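Local coordinates for protein diheme cytochrome c (Shewanella baltica, PDB 3U99) that carries two covalently bound, bis-histidine-ligated c-type hemes and probably shuttles electrons between redox partners, at residues Cys22-Pro27 with Ser119-Cys124; Ala38-Leu43 with Arg60-Leu65; Gln110-Val115 with Val138-Phe143. All blocks are in the same frame, centred on the assembly; numbering follows the deposited sequence. Where two conformers were deposited one is given.

The three contacts are spread across a two-heme fold. Contact 1, near the middle, joins the loop after helix 13-19 to the loop that starts the second heme-binding motif. Contact 2 is nested inside the long loop that contact 1 closes; it pairs helices 33-40 and 55-67, its centre about 18 Å from that of contact 1, and both touch the same heme. Contact 3, about 14 Å from contact 1 between centres, interlocks with it along the chain, C124 O meeting N139 N at 3.0 Å. The centres of contacts 2 and 3 are about 30 Å apart on opposite sides of the chain's centre, and each borders a different heme, with contact 1 between them.

Contact 1 of 3, residues Cys22-Pro27 with Ser119-Cys124; sequences CHMAYP and SQCSNC. With HEC (heme c), chain C.
M24 and Y26 are each hydrogen-bonded to the 119-124 segment. The backbone N of M24 donates to OE1 of Q120 at 2.9 Å, almost straight (172°), and the Q120 chain, bent at its second torsion (chi2 87°), swings the amide back to meet it. The Y26 hydroxyl donates a hydrogen bond to S119 O at 2.7 Å, arriving from above the carbonyl plane. Beside these bonds, sulfur contacts form: M24 SD lies 3.5 Å from C121 CB, while C121 SG approaches the edge of the Y26 ring, 3.6 Å from CE1, as a sulfur-aromatic contact.

Both segments carry parts of c-type heme-binding CXXCH motifs. C22 is thioether-linked to one heme and H23 ligates its iron through NE2 at 2.0 Å, with H46 as the other axial ligand; C121 and C124 are linked covalently to the second heme, on the other side of the contact.

Further polar bonds fix the first heme's surroundings. H23 ND1 donates to M24 O at 2.7 Å, with the acceptor in the imidazole plane, which restrains rotation of the axial ring. From the second segment, in one of two modelled conformers, S119 OG donates to propionate oxygen O2A at 2.6 Å.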
loop_
_atom_site.group_PDB
_atom_site.type_symbol
_atom_site.label_atom_id
_atom_site.label_comp_id
_atom_site.label_asym_id
_atom_site.label_seq_id
_atom_site.Cartn_x
_atom_site.Cartn_y
_atom_site.Cartn_z
ATOM N N CYS A 22 7.971 -5.675 4.837
ATOM C CA CYS A 22 8.589 -4.412 5.222
ATOM C C CYS A 22 7.583 -3.317 5.528
ATOM O O CYS A 22 7.837 -2.294 6.158
ATOM C CB CYS A 22 9.441 -3.900 4.055
ATOM S SG CYS A 22 10.857 -5.011 3.735
ATOM N N HIS A 23 6.366 -3.435 5.014
ATOM C CA HIS A 23 5.216 -2.578 5.122
ATOM C C HIS A 23 3.991 -3.471 4.986
ATOM O O HIS A 23 4.091 -4.649 4.685
ATOM C CB HIS A 23 5.213 -1.501 4.046
ATOM C CG HIS A 23 5.364 -1.950 2.632
ATOM N ND1 HIS A 23 4.421 -2.659 1.943
ATOM C CD2 HIS A 23 6.387 -1.764 1.821
ATOM C CE1 HIS A 23 4.887 -2.884 0.710
ATOM N NE2 HIS A 23 6.093 -2.349 0.595
ATOM N N MET A 24 2.838 -2.915 5.231
ATOM C CA MET A 24 1.576 -3.685 5.092
ATOM C C MET A 24 1.460 -4.144 3.653
ATOM O O MET A 24 1.948 -3.533 2.703
ATOM C CB MET A 24 0.378 -2.764 5.397
ATOM C CG MET A 24 0.308 -1.488 4.563
ATOM S SD MET A 24 -1.383 -0.814 4.584
ATOM C CE MET A 24 -2.204 -1.947 3.518
ATOM N N ALA A 25 0.704 -5.228 3.509
ATOM C CA ALA A 25 0.422 -5.757 2.200
ATOM C C ALA A 25 -0.709 -4.963 1.562
ATOM O O ALA A 25 -1.883 -5.043 1.928
ATOM C CB ALA A 25 0.076 -7.230 2.259
ATOM N N TYR A 26 -0.344 -4.148 0.572
ATOM C CA TYR A 26 -1.308 -3.294 -0.092
ATOM C C TYR A 26 -2.321 -4.101 -0.888
ATOM O O TYR A 26 -1.935 -4.939 -1.693
ATOM C CB TYR A 26 -0.631 -2.327 -1.046
ATOM C CG TYR A 26 0.308 -1.379 -0.334
ATOM C CD1 TYR A 26 -0.199 -0.423 0.551
ATOM C CD2 TYR A 26 1.670 -1.428 -0.497
ATOM C CE1 TYR A 26 0.662 0.436 1.214
ATOM C CE2 TYR A 26 2.531 -0.570 0.146
ATOM C CZ TYR A 26 2.008 0.373 1.020
ATOM O OH TYR A 26 2.927 1.176 1.648
ATOM N N PRO A 27 -3.613 -3.931 -0.699
ATOM C CA PRO A 27 -4.587 -4.631 -1.552
ATOM C C PRO A 27 -4.302 -4.413 -3.023
ATOM O O PRO A 27 -3.984 -3.311 -3.483
ATOM C CB PRO A 27 -5.920 -3.998 -1.142
ATOM C CG PRO A 27 -5.707 -3.667 0.333
ATOM C CD PRO A 27 -4.272 -3.196 0.403
ATOM N N SER A 119 2.474 6.440 3.302
ATOM C CA SER A 119 2.693 5.088 2.762
ATOM C C SER A 119 2.225 3.994 3.677
ATOM O O SER A 119 1.724 2.994 3.172
ATOM C CB SER A 119 4.191 4.910 2.479
ATOM O OG SER A 119 4.656 5.722 1.465
ATOM N N GLN A 120 2.434 4.069 4.970
ATOM C CA GLN A 120 1.967 2.921 5.778
ATOM C C GLN A 120 0.531 3.205 6.165
ATOM O O GLN A 120 0.203 3.788 7.204
ATOM C CB GLN A 120 2.855 2.622 6.987
ATOM C CG GLN A 120 2.369 1.446 7.864
ATOM C CD GLN A 120 2.886 0.104 7.377
ATOM O OE1 GLN A 120 2.947 -0.166 6.208
ATOM N NE2 GLN A 120 3.244 -0.796 8.277
ATOM N N CYS A 121 -0.396 2.793 5.305
ATOM C CA CYS A 121 -1.782 3.144 5.527
ATOM C C CYS A 121 -2.319 2.651 6.863
ATOM O O CYS A 121 -3.235 3.292 7.379
ATOM C CB CYS A 121 -2.660 2.482 4.454
ATOM S SG CYS A 121 -1.977 2.376 2.758
ATOM N N SER A 122 -1.861 1.515 7.340
ATOM C CA SER A 122 -2.387 0.876 8.521
ATOM C C SER A 122 -2.100 1.683 9.772
ATOM O O SER A 122 -2.683 1.389 10.825
ATOM C CB SER A 122 -1.783 -0.510 8.657
ATOM O OG SER A 122 -0.386 -0.462 8.618
ATOM N N ASN A 123 -1.254 2.720 9.693
ATOM C CA ASN A 123 -1.085 3.558 10.890
ATOM C C ASN A 123 -2.367 4.307 11.163
ATOM O O ASN A 123 -2.617 4.593 12.329
ATOM C CB ASN A 123 0.060 4.537 10.652
ATOM C CG ASN A 123 1.424 3.924 10.765
ATOM O OD1 ASN A 123 1.638 2.854 11.323
ATOM N ND2 ASN A 123 2.394 4.627 10.158
ATOM N N CYS A 124 -3.172 4.617 10.193
ATOM C CA CYS A 124 -4.386 5.402 10.318
ATOM C C CYS A 124 -5.644 4.564 10.056
ATOM O O CYS A 124 -6.688 4.777 10.662
ATOM C CB CYS A 124 -4.372 6.584 9.355
ATOM S SG CYS A 124 -2.987 7.711 9.599
HETATM FE FE HEC C . 7.278 -2.272 -1.066
HETATM C CHA HEC C . 6.791 1.044 -1.060
HETATM C CHB HEC C . 4.610 -2.695 -3.131
HETATM C CHC HEC C . 7.713 -5.610 -0.920
HETATM C CHD HEC C . 10.055 -1.827 0.844
HETATM N NA HEC C . 5.937 -1.053 -1.942
HETATM C C1A HEC C . 5.878 0.323 -1.789
HETATM C C2A HEC C . 4.718 0.842 -2.493
HETATM C C3A HEC C . 4.105 -0.227 -3.053
HETATM C C4A HEC C . 4.909 -1.397 -2.729
HETATM C CMA HEC C . 2.869 -0.218 -3.911
HETATM C CAA HEC C . 4.365 2.276 -2.542
HETATM C CBA HEC C . 3.632 2.729 -1.296
HETATM C CGA HEC C . 3.130 4.163 -1.478
HETATM O O1A HEC C . 2.191 4.347 -2.297
HETATM O O2A HEC C . 3.653 5.111 -0.862
HETATM N NB HEC C . 6.343 -3.859 -1.901
HETATM C C1B HEC C . 5.272 -3.831 -2.763
HETATM C C2B HEC C . 5.042 -5.176 -3.243
HETATM C C3B HEC C . 5.916 -5.997 -2.635
HETATM C C4B HEC C . 6.709 -5.191 -1.778
HETATM C CMB HEC C . 3.947 -5.503 -4.251
HETATM C CAB HEC C . 6.150 -7.497 -2.796
HETATM C CBB HEC C . 6.593 -7.806 -4.240
HETATM N NC HEC C . 8.600 -3.495 -0.186
HETATM C C1C HEC C . 8.585 -4.845 -0.183
HETATM C C2C HEC C . 9.622 -5.411 0.608
HETATM C C3C HEC C . 10.276 -4.339 1.106
HETATM C C4C HEC C . 9.692 -3.161 0.589
HETATM C CMC HEC C . 9.800 -6.910 0.894
HETATM C CAC HEC C . 11.436 -4.369 2.075
HETATM C CBC HEC C . 12.670 -5.142 1.644
HETATM N ND HEC C . 8.252 -0.696 -0.325
HETATM C C1D HEC C . 9.402 -0.734 0.404
HETATM C C2D HEC C . 9.804 0.642 0.749
HETATM C C3D HEC C . 8.882 1.462 0.220
HETATM C C4D HEC C . 7.902 0.599 -0.405
HETATM C CMD HEC C . 11.093 1.069 1.411
HETATM C CAD HEC C . 8.889 2.952 0.303
HETATM C CBD HEC C . 8.078 3.493 1.529
HETATM C CGD HEC C . 8.269 5.004 1.626
HETATM O O1D HEC C . 7.749 5.362 2.825
HETATM O O2D HEC C . 8.168 5.635 0.471
#

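Contact 2 of 3, residues Ala38-Leu43 with Arg60-Leu65; sequences AITANL and RIEEYL. With HEC (heme c), chain C.
Helices 33-40 and 55-67 of the dihaem cytochrome c fold meet here beside the first heme, through residues 38-43, on helix 33-40 and the loop after it, and 60-65 within the other. T40 is the residue through which the first segment chiefly makes the contact, and its two branches do different work. The hydroxyl donates to the E62 carboxylate, OG1 to OE1 at 2.7 Å, reaching the oxygen on its anti side and 33° out of the carboxylate plane. E62 gets there with CG anti to its own backbone nitrogen (chi1 -177°) and the rest of the chain extended, which carries the carboxylate across to the neighbouring helix. W36 O, one turn back, is also within hydrogen-bonding range of OG1 and probably competes for the same hydrogen.

The methyl branch turns to the apolar side: CG2 of T40 lies 3.9 Å from CD1 of L65 and 4.4 Å from CG2 of I61. This layer continues onto substituents at the heme rim. CD1 of L65 also packs on the heme methyl CMB, CD1 of L43 comes to 3.7 Å from the heme carbon CBB, and CD1 of I39 rests 3.7 Å from the methyl CMA. On the helix 13-19 side, I61 packs against Y15 and C19.

A water closes the polar edge, donating to E62 OE1 at 2.6 Å and to T40 O at 3.1 Å.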
loop_
_atom_site.group_PDB
_atom_site.type_symbol
_atom_site.label_atom_id
_atom_site.label_comp_id
_atom_site.label_asym_id
_atom_site.label_seq_id
_atom_site.Cartn_x
_atom_site.Cartn_y
_atom_site.Cartn_z
ATOM N N ALA A 38 4.936 -2.527 -13.346
ATOM C CA ALA A 38 6.108 -1.659 -13.276
ATOM C C ALA A 38 6.849 -1.899 -11.977
ATOM O O ALA A 38 8.078 -1.788 -11.898
ATOM C CB ALA A 38 5.627 -0.229 -13.441
ATOM N N ILE A 39 6.170 -2.235 -10.885
ATOM C CA ILE A 39 6.808 -2.540 -9.610
ATOM C C ILE A 39 7.461 -3.884 -9.606
ATOM O O ILE A 39 8.626 -4.040 -9.220
ATOM C CB ILE A 39 5.744 -2.382 -8.473
ATOM C CG1 ILE A 39 5.368 -0.920 -8.298
ATOM C CG2 ILE A 39 6.266 -2.988 -7.181
ATOM C CD1 ILE A 39 4.263 -0.559 -7.354
ATOM N N THR A 40 6.772 -4.922 -10.095
ATOM C CA THR A 40 7.306 -6.271 -9.975
ATOM C C THR A 40 8.368 -6.562 -11.035
ATOM O O THR A 40 9.069 -7.587 -10.905
ATOM C CB THR A 40 6.184 -7.338 -10.042
ATOM O OG1 THR A 40 5.444 -7.151 -11.246
ATOM C CG2 THR A 40 5.170 -7.168 -8.936
ATOM N N ALA A 41 8.514 -5.755 -12.072
ATOM C CA ALA A 41 9.553 -5.979 -13.091
ATOM C C ALA A 41 10.938 -5.788 -12.530
ATOM O O ALA A 41 11.867 -6.429 -13.053
ATOM C CB ALA A 41 9.299 -4.988 -14.225
ATOM N N ASN A 42 11.114 -4.938 -11.513
ATOM C CA ASN A 42 12.460 -4.638 -11.015
ATOM C C ASN A 42 12.394 -4.473 -9.506
ATOM O O ASN A 42 12.699 -3.417 -8.955
ATOM C CB ASN A 42 13.139 -3.394 -11.634
ATOM C CG ASN A 42 13.517 -3.679 -13.086
ATOM O OD1 ASN A 42 12.736 -3.247 -13.915
ATOM N ND2 ASN A 42 14.617 -4.379 -13.355
ATOM N N LEU A 43 11.981 -5.519 -8.809
ATOM C CA LEU A 43 11.875 -5.461 -7.351
ATOM C C LEU A 43 13.197 -5.202 -6.677
ATOM O O LEU A 43 13.238 -4.761 -5.522
ATOM C CB LEU A 43 11.267 -6.751 -6.771
ATOM C CG LEU A 43 9.770 -6.916 -7.037
ATOM C CD1 LEU A 43 9.293 -8.293 -6.666
ATOM C CD2 LEU A 43 8.967 -5.843 -6.286
ATOM N N ARG A 60 4.473 -15.573 -9.434
ATOM C CA ARG A 60 3.162 -15.800 -8.819
ATOM C C ARG A 60 2.652 -14.502 -8.211
ATOM O O ARG A 60 1.439 -14.247 -8.215
ATOM C CB ARG A 60 3.230 -16.886 -7.770
ATOM C CG ARG A 60 3.347 -18.271 -8.352
ATOM C CD ARG A 60 3.056 -19.324 -7.281
ATOM N NE ARG A 60 4.053 -19.287 -6.204
ATOM C CZ ARG A 60 5.202 -19.929 -6.159
ATOM N NH1 ARG A 60 5.558 -20.739 -7.137
ATOM N NH2 ARG A 60 5.981 -19.778 -5.093
ATOM N N ILE A 61 3.505 -13.661 -7.662
ATOM C CA ILE A 61 3.092 -12.365 -7.112
ATOM C C ILE A 61 2.548 -11.454 -8.195
ATOM O O ILE A 61 1.484 -10.858 -8.062
ATOM C CB ILE A 61 4.270 -11.726 -6.354
ATOM C CG1 ILE A 61 4.651 -12.507 -5.114
ATOM C CG2 ILE A 61 3.930 -10.269 -6.022
ATOM C CD1 ILE A 61 3.676 -12.517 -4.068
ATOM N N GLU A 62 3.292 -11.344 -9.302
ATOM C CA GLU A 62 2.875 -10.518 -10.413
ATOM C C GLU A 62 1.540 -10.995 -10.948
ATOM O O GLU A 62 0.637 -10.211 -11.229
ATOM C CB GLU A 62 3.935 -10.532 -11.504
ATOM C CG GLU A 62 3.554 -9.618 -12.668
ATOM C CD GLU A 62 4.700 -9.398 -13.630
ATOM O OE1 GLU A 62 5.805 -8.919 -13.254
ATOM O OE2 GLU A 62 4.410 -9.690 -14.846
ATOM N N GLU A 63 1.415 -12.320 -11.112
ATOM C CA GLU A 63 0.188 -12.852 -11.657
ATOM C C GLU A 63 -1.005 -12.579 -10.715
ATOM O O GLU A 63 -2.095 -12.217 -11.190
ATOM C CB GLU A 63 0.379 -14.347 -11.896
ATOM C CG GLU A 63 1.271 -14.694 -13.074
ATOM C CD GLU A 63 0.462 -14.567 -14.358
ATOM O OE1 GLU A 63 -0.522 -13.798 -14.388
ATOM O OE2 GLU A 63 0.787 -15.286 -15.336
ATOM N N TYR A 64 -0.814 -12.675 -9.436
ATOM C CA TYR A 64 -1.839 -12.377 -8.439
ATOM C C TYR A 64 -2.242 -10.904 -8.594
ATOM O O TYR A 64 -3.418 -10.559 -8.634
ATOM C CB TYR A 64 -1.294 -12.710 -7.008
ATOM C CG TYR A 64 -2.335 -12.171 -6.038
ATOM C CD1 TYR A 64 -3.542 -12.802 -5.801
ATOM C CD2 TYR A 64 -2.111 -10.977 -5.351
ATOM C CE1 TYR A 64 -4.487 -12.263 -4.897
ATOM C CE2 TYR A 64 -3.046 -10.406 -4.506
ATOM C CZ TYR A 64 -4.241 -11.061 -4.275
ATOM O OH TYR A 64 -5.146 -10.497 -3.456
ATOM N N LEU A 65 -1.267 -9.990 -8.606
ATOM C CA LEU A 65 -1.558 -8.568 -8.620
ATOM C C LEU A 65 -2.241 -8.180 -9.899
ATOM O O LEU A 65 -3.167 -7.381 -9.860
ATOM C CB LEU A 65 -0.242 -7.802 -8.415
ATOM C CG LEU A 65 0.334 -7.831 -6.997
ATOM C CD1 LEU A 65 1.759 -7.265 -6.963
ATOM C CD2 LEU A 65 -0.522 -7.035 -6.043
HETATM FE FE HEC C . 7.278 -2.272 -1.066
HETATM C CHA HEC C . 6.791 1.044 -1.060
HETATM C CHB HEC C . 4.610 -2.695 -3.131
HETATM C CHC HEC C . 7.713 -5.610 -0.920
HETATM C CHD HEC C . 10.055 -1.827 0.844
HETATM N NA HEC C . 5.937 -1.053 -1.942
HETATM C C1A HEC C . 5.878 0.323 -1.789
HETATM C C2A HEC C . 4.718 0.842 -2.493
HETATM C C3A HEC C . 4.105 -0.227 -3.053
HETATM C C4A HEC C . 4.909 -1.397 -2.729
HETATM C CMA HEC C . 2.869 -0.218 -3.911
HETATM C CAA HEC C . 4.365 2.276 -2.542
HETATM C CBA HEC C . 3.632 2.729 -1.296
HETATM C CGA HEC C . 3.130 4.163 -1.478
HETATM O O1A HEC C . 2.191 4.347 -2.297
HETATM O O2A HEC C . 3.653 5.111 -0.862
HETATM N NB HEC C . 6.343 -3.859 -1.901
HETATM C C1B HEC C . 5.272 -3.831 -2.763
HETATM C C2B HEC C . 5.042 -5.176 -3.243
HETATM C C3B HEC C . 5.916 -5.997 -2.635
HETATM C C4B HEC C . 6.709 -5.191 -1.778
HETATM C CMB HEC C . 3.947 -5.503 -4.251
HETATM C CAB HEC C . 6.150 -7.497 -2.796
HETATM C CBB HEC C . 6.593 -7.806 -4.240
HETATM N NC HEC C . 8.600 -3.495 -0.186
HETATM C C1C HEC C . 8.585 -4.845 -0.183
HETATM C C2C HEC C . 9.622 -5.411 0.608
HETATM C C3C HEC C . 10.276 -4.339 1.106
HETATM C C4C HEC C . 9.692 -3.161 0.589
HETATM C CMC HEC C . 9.800 -6.910 0.894
HETATM C CAC HEC C . 11.436 -4.369 2.075
HETATM C CBC HEC C . 12.670 -5.142 1.644
HETATM N ND HEC C . 8.252 -0.696 -0.325
HETATM C C1D HEC C . 9.402 -0.734 0.404
HETATM C C2D HEC C . 9.804 0.642 0.749
HETATM C C3D HEC C . 8.882 1.462 0.220
HETATM C C4D HEC C . 7.902 0.599 -0.405
HETATM C CMD HEC C . 11.093 1.069 1.411
HETATM C CAD HEC C . 8.889 2.952 0.303
HETATM C CBD HEC C . 8.078 3.493 1.529
HETATM C CGD HEC C . 8.269 5.004 1.626
HETATM O O1D HEC C . 7.749 5.362 2.825
HETATM O O2D HEC C . 8.168 5.635 0.471
HETATM O O HOH W 1 8.305 -9.683 -13.008
#

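Contact 3 of 3, residues Gln110-Val115 with Val138-Phe143; sequences QDNPKV and VNIPGF. With HEC (heme c), chain B.
With CG opposite its backbone nitrogen (chi1 178°), N112 extends its amide toward residues 138-143, and a chi1 of -71° in F143 brings the end of that ring back to meet it. The amide ND2 donates to P141 O at 2.9 Å in a nearly linear bond (170°), running almost along the C=O axis and close to the amide plane. The same nitrogen lies 3.6 Å from F143 CE2, at the edge of the ring and near its plane, the amide and ring planes being 65° apart. ND2 is additionally hydrogen-bonded to M108 O, so two backbone carbonyls hold the amide in place.

The other end of the amide shapes its own loop: OD1 of N112 accepts from the backbone N of K114 at 3.0 Å, forming an Asx turn. On the facing side, strand 139-140 runs into the turn that leads to its antiparallel partner, strand 144-145, and G142 with its positive phi sits in that turn, where the aliphatic part of K114 passes its backbone.

Apolar contacts lie alongside. K114 CB rests 3.8 Å from P141 CB, and the V115 and P141 side chains cross at about a right angle, V115 CG2 meeting P141 CD at 3.8 Å. The second methyl of V115 turns to the second heme, CG1 to CBC at 3.7 Å, while V138 CG1 reaches that heme's methyl CMD at 3.7 Å.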
loop_
_atom_site.group_PDB
_atom_site.type_symbol
_atom_site.label_atom_id
_atom_site.label_comp_id
_atom_site.label_asym_id
_atom_site.label_seq_id
_atom_site.Cartn_x
_atom_site.Cartn_y
_atom_site.Cartn_z
ATOM N N GLN A 110 3.502 14.336 7.714
ATOM C CA GLN A 110 4.935 14.489 7.596
ATOM C C GLN A 110 5.575 15.008 8.863
ATOM O O GLN A 110 6.710 14.668 9.181
ATOM C CB GLN A 110 5.218 15.434 6.419
ATOM C CG GLN A 110 4.768 14.795 5.104
ATOM C CD GLN A 110 3.350 15.082 4.660
ATOM O OE1 GLN A 110 2.450 15.593 5.272
ATOM N NE2 GLN A 110 3.048 14.712 3.387
ATOM N N ASP A 111 4.855 15.828 9.611
ATOM C CA ASP A 111 5.403 16.369 10.863
ATOM C C ASP A 111 5.000 15.609 12.128
ATOM O O ASP A 111 5.235 16.041 13.229
ATOM C CB ASP A 111 5.045 17.873 11.003
ATOM C CG ASP A 111 5.642 18.724 9.874
ATOM O OD1 ASP A 111 6.674 18.344 9.260
ATOM O OD2 ASP A 111 5.040 19.768 9.606
ATOM N N ASN A 112 4.315 14.502 11.905
ATOM C CA ASN A 112 3.815 13.647 12.968
ATOM C C ASN A 112 4.730 12.420 13.088
ATOM O O ASN A 112 4.720 11.574 12.227
ATOM C CB ASN A 112 2.407 13.221 12.675
ATOM C CG ASN A 112 1.856 12.278 13.754
ATOM O OD1 ASN A 112 2.522 11.931 14.728
ATOM N ND2 ASN A 112 0.610 11.916 13.550
ATOM N N PRO A 113 5.568 12.291 14.083
ATOM C CA PRO A 113 6.534 11.214 14.165
ATOM C C PRO A 113 5.878 9.846 14.251
ATOM O O PRO A 113 6.508 8.818 13.965
ATOM C CB PRO A 113 7.353 11.515 15.436
ATOM C CG PRO A 113 6.814 12.761 16.023
ATOM C CD PRO A 113 5.706 13.270 15.168
ATOM N N LYS A 114 4.606 9.839 14.649
ATOM C CA LYS A 114 3.964 8.523 14.735
ATOM C C LYS A 114 3.430 8.091 13.399
ATOM O O LYS A 114 2.945 6.990 13.248
ATOM C CB LYS A 114 2.864 8.607 15.770
ATOM C CG LYS A 114 3.258 9.130 17.161
ATOM C CD LYS A 114 1.979 9.191 18.005
ATOM C CE LYS A 114 2.206 9.542 19.456
ATOM N NZ LYS A 114 2.804 10.926 19.450
ATOM N N VAL A 115 3.436 8.840 12.382
ATOM C CA VAL A 115 2.993 8.615 10.994
ATOM C C VAL A 115 4.137 8.853 9.952
ATOM O O VAL A 115 4.599 7.927 9.319
ATOM C CB VAL A 115 1.764 9.531 10.685
ATOM C CG1 VAL A 115 1.335 9.446 9.267
ATOM C CG2 VAL A 115 0.612 9.175 11.633
ATOM N N VAL A 138 -11.152 5.755 10.558
ATOM C CA VAL A 138 -9.794 6.272 10.585
ATOM C C VAL A 138 -9.459 6.850 11.959
ATOM O O VAL A 138 -10.282 7.532 12.542
ATOM C CB VAL A 138 -9.611 7.484 9.607
ATOM C CG1 VAL A 138 -8.317 8.270 9.821
ATOM C CG2 VAL A 138 -9.653 6.897 8.246
ATOM N N ASN A 139 -8.285 6.550 12.452
ATOM C CA ASN A 139 -7.761 7.077 13.727
ATOM C C ASN A 139 -6.296 7.361 13.494
ATOM O O ASN A 139 -5.523 6.396 13.346
ATOM C CB ASN A 139 -8.019 6.047 14.870
ATOM C CG ASN A 139 -7.707 6.568 16.252
ATOM O OD1 ASN A 139 -8.299 6.174 17.315
ATOM N ND2 ASN A 139 -6.733 7.391 16.365
ATOM N N ILE A 140 -5.951 8.647 13.547
ATOM C CA ILE A 140 -4.600 9.127 13.278
ATOM C C ILE A 140 -3.787 9.135 14.562
ATOM O O ILE A 140 -4.167 9.797 15.516
ATOM C CB ILE A 140 -4.632 10.521 12.658
ATOM C CG1 ILE A 140 -5.424 10.487 11.363
ATOM C CG2 ILE A 140 -3.210 11.019 12.507
ATOM C CD1 ILE A 140 -5.295 11.769 10.579
ATOM N N PRO A 141 -2.713 8.366 14.640
ATOM C CA PRO A 141 -1.948 8.286 15.886
ATOM C C PRO A 141 -1.488 9.679 16.286
ATOM O O PRO A 141 -0.970 10.433 15.521
ATOM C CB PRO A 141 -0.739 7.426 15.535
ATOM C CG PRO A 141 -1.130 6.661 14.324
ATOM C CD PRO A 141 -2.197 7.459 13.613
ATOM N N GLY A 142 -1.737 9.947 17.573
ATOM C CA GLY A 142 -1.472 11.189 18.190
ATOM C C GLY A 142 -2.559 12.215 18.071
ATOM O O GLY A 142 -2.447 13.229 18.763
ATOM N N PHE A 143 -3.584 12.005 17.260
ATOM C CA PHE A 143 -4.664 12.916 16.999
ATOM C C PHE A 143 -6.043 12.346 17.248
ATOM O O PHE A 143 -6.975 13.119 17.535
ATOM C CB PHE A 143 -4.595 13.427 15.567
ATOM C CG PHE A 143 -3.400 14.390 15.368
ATOM C CD1 PHE A 143 -3.557 15.762 15.454
ATOM C CD2 PHE A 143 -2.138 13.906 15.119
ATOM C CE1 PHE A 143 -2.467 16.593 15.297
ATOM C CE2 PHE A 143 -1.039 14.732 14.971
ATOM C CZ PHE A 143 -1.185 16.101 15.080
HETATM FE FE HEC B . -6.384 7.295 3.912
HETATM C CHA HEC B . -9.538 8.505 3.601
HETATM C CHB HEC B . -6.943 5.131 1.383
HETATM C CHC HEC B . -3.081 6.315 4.081
HETATM C CHD HEC B . -5.953 9.236 6.649
HETATM N NA HEC B . -7.951 6.844 2.759
HETATM C C1A HEC B . -9.176 7.438 2.745
HETATM C C2A HEC B . -10.057 6.826 1.792
HETATM C C3A HEC B . -9.329 5.880 1.172
HETATM C C4A HEC B . -7.995 5.895 1.764
HETATM C CMA HEC B . -9.764 4.905 0.079
HETATM C CAA HEC B . -11.510 7.154 1.584
HETATM C CBA HEC B . -12.298 6.577 2.748
HETATM C CGA HEC B . -13.790 6.850 2.756
HETATM O O1A HEC B . -14.296 7.193 1.639
HETATM O O2A HEC B . -14.550 6.590 3.692
HETATM N NB HEC B . -5.253 5.964 2.893
HETATM C C1B HEC B . -5.665 5.156 1.836
HETATM C C2B HEC B . -4.560 4.381 1.429
HETATM C C3B HEC B . -3.501 4.751 2.155
HETATM C C4B HEC B . -3.922 5.719 3.106
HETATM C CMB HEC B . -4.698 3.325 0.310
HETATM C CAB HEC B . -2.066 4.188 2.182
HETATM C CBB HEC B . -1.411 4.139 0.730
HETATM N NC HEC B . -4.812 7.714 5.109
HETATM C C1C HEC B . -3.580 7.209 5.026
HETATM C C2C HEC B . -2.750 7.610 6.100
HETATM C C3C HEC B . -3.593 8.419 6.853
HETATM C C4C HEC B . -4.857 8.462 6.249
HETATM C CMC HEC B . -1.350 7.156 6.398
HETATM C CAC HEC B . -3.279 9.059 8.189
HETATM C CBC HEC B . -2.178 10.120 8.165
HETATM N ND HEC B . -7.507 8.637 4.907
HETATM C C1D HEC B . -7.119 9.317 6.016
HETATM C C2D HEC B . -8.164 10.222 6.409
HETATM C C3D HEC B . -9.170 10.112 5.507
HETATM C C4D HEC B . -8.731 9.046 4.580
HETATM C CMD HEC B . -8.090 11.159 7.590
HETATM C CAD HEC B . -10.474 10.882 5.521
HETATM C CBD HEC B . -10.181 12.275 4.870
HETATM C CGD HEC B . -11.272 13.315 5.105
HETATM O O1D HEC B . -12.420 12.610 4.827
HETATM O O2D HEC B . -10.963 14.512 4.627
#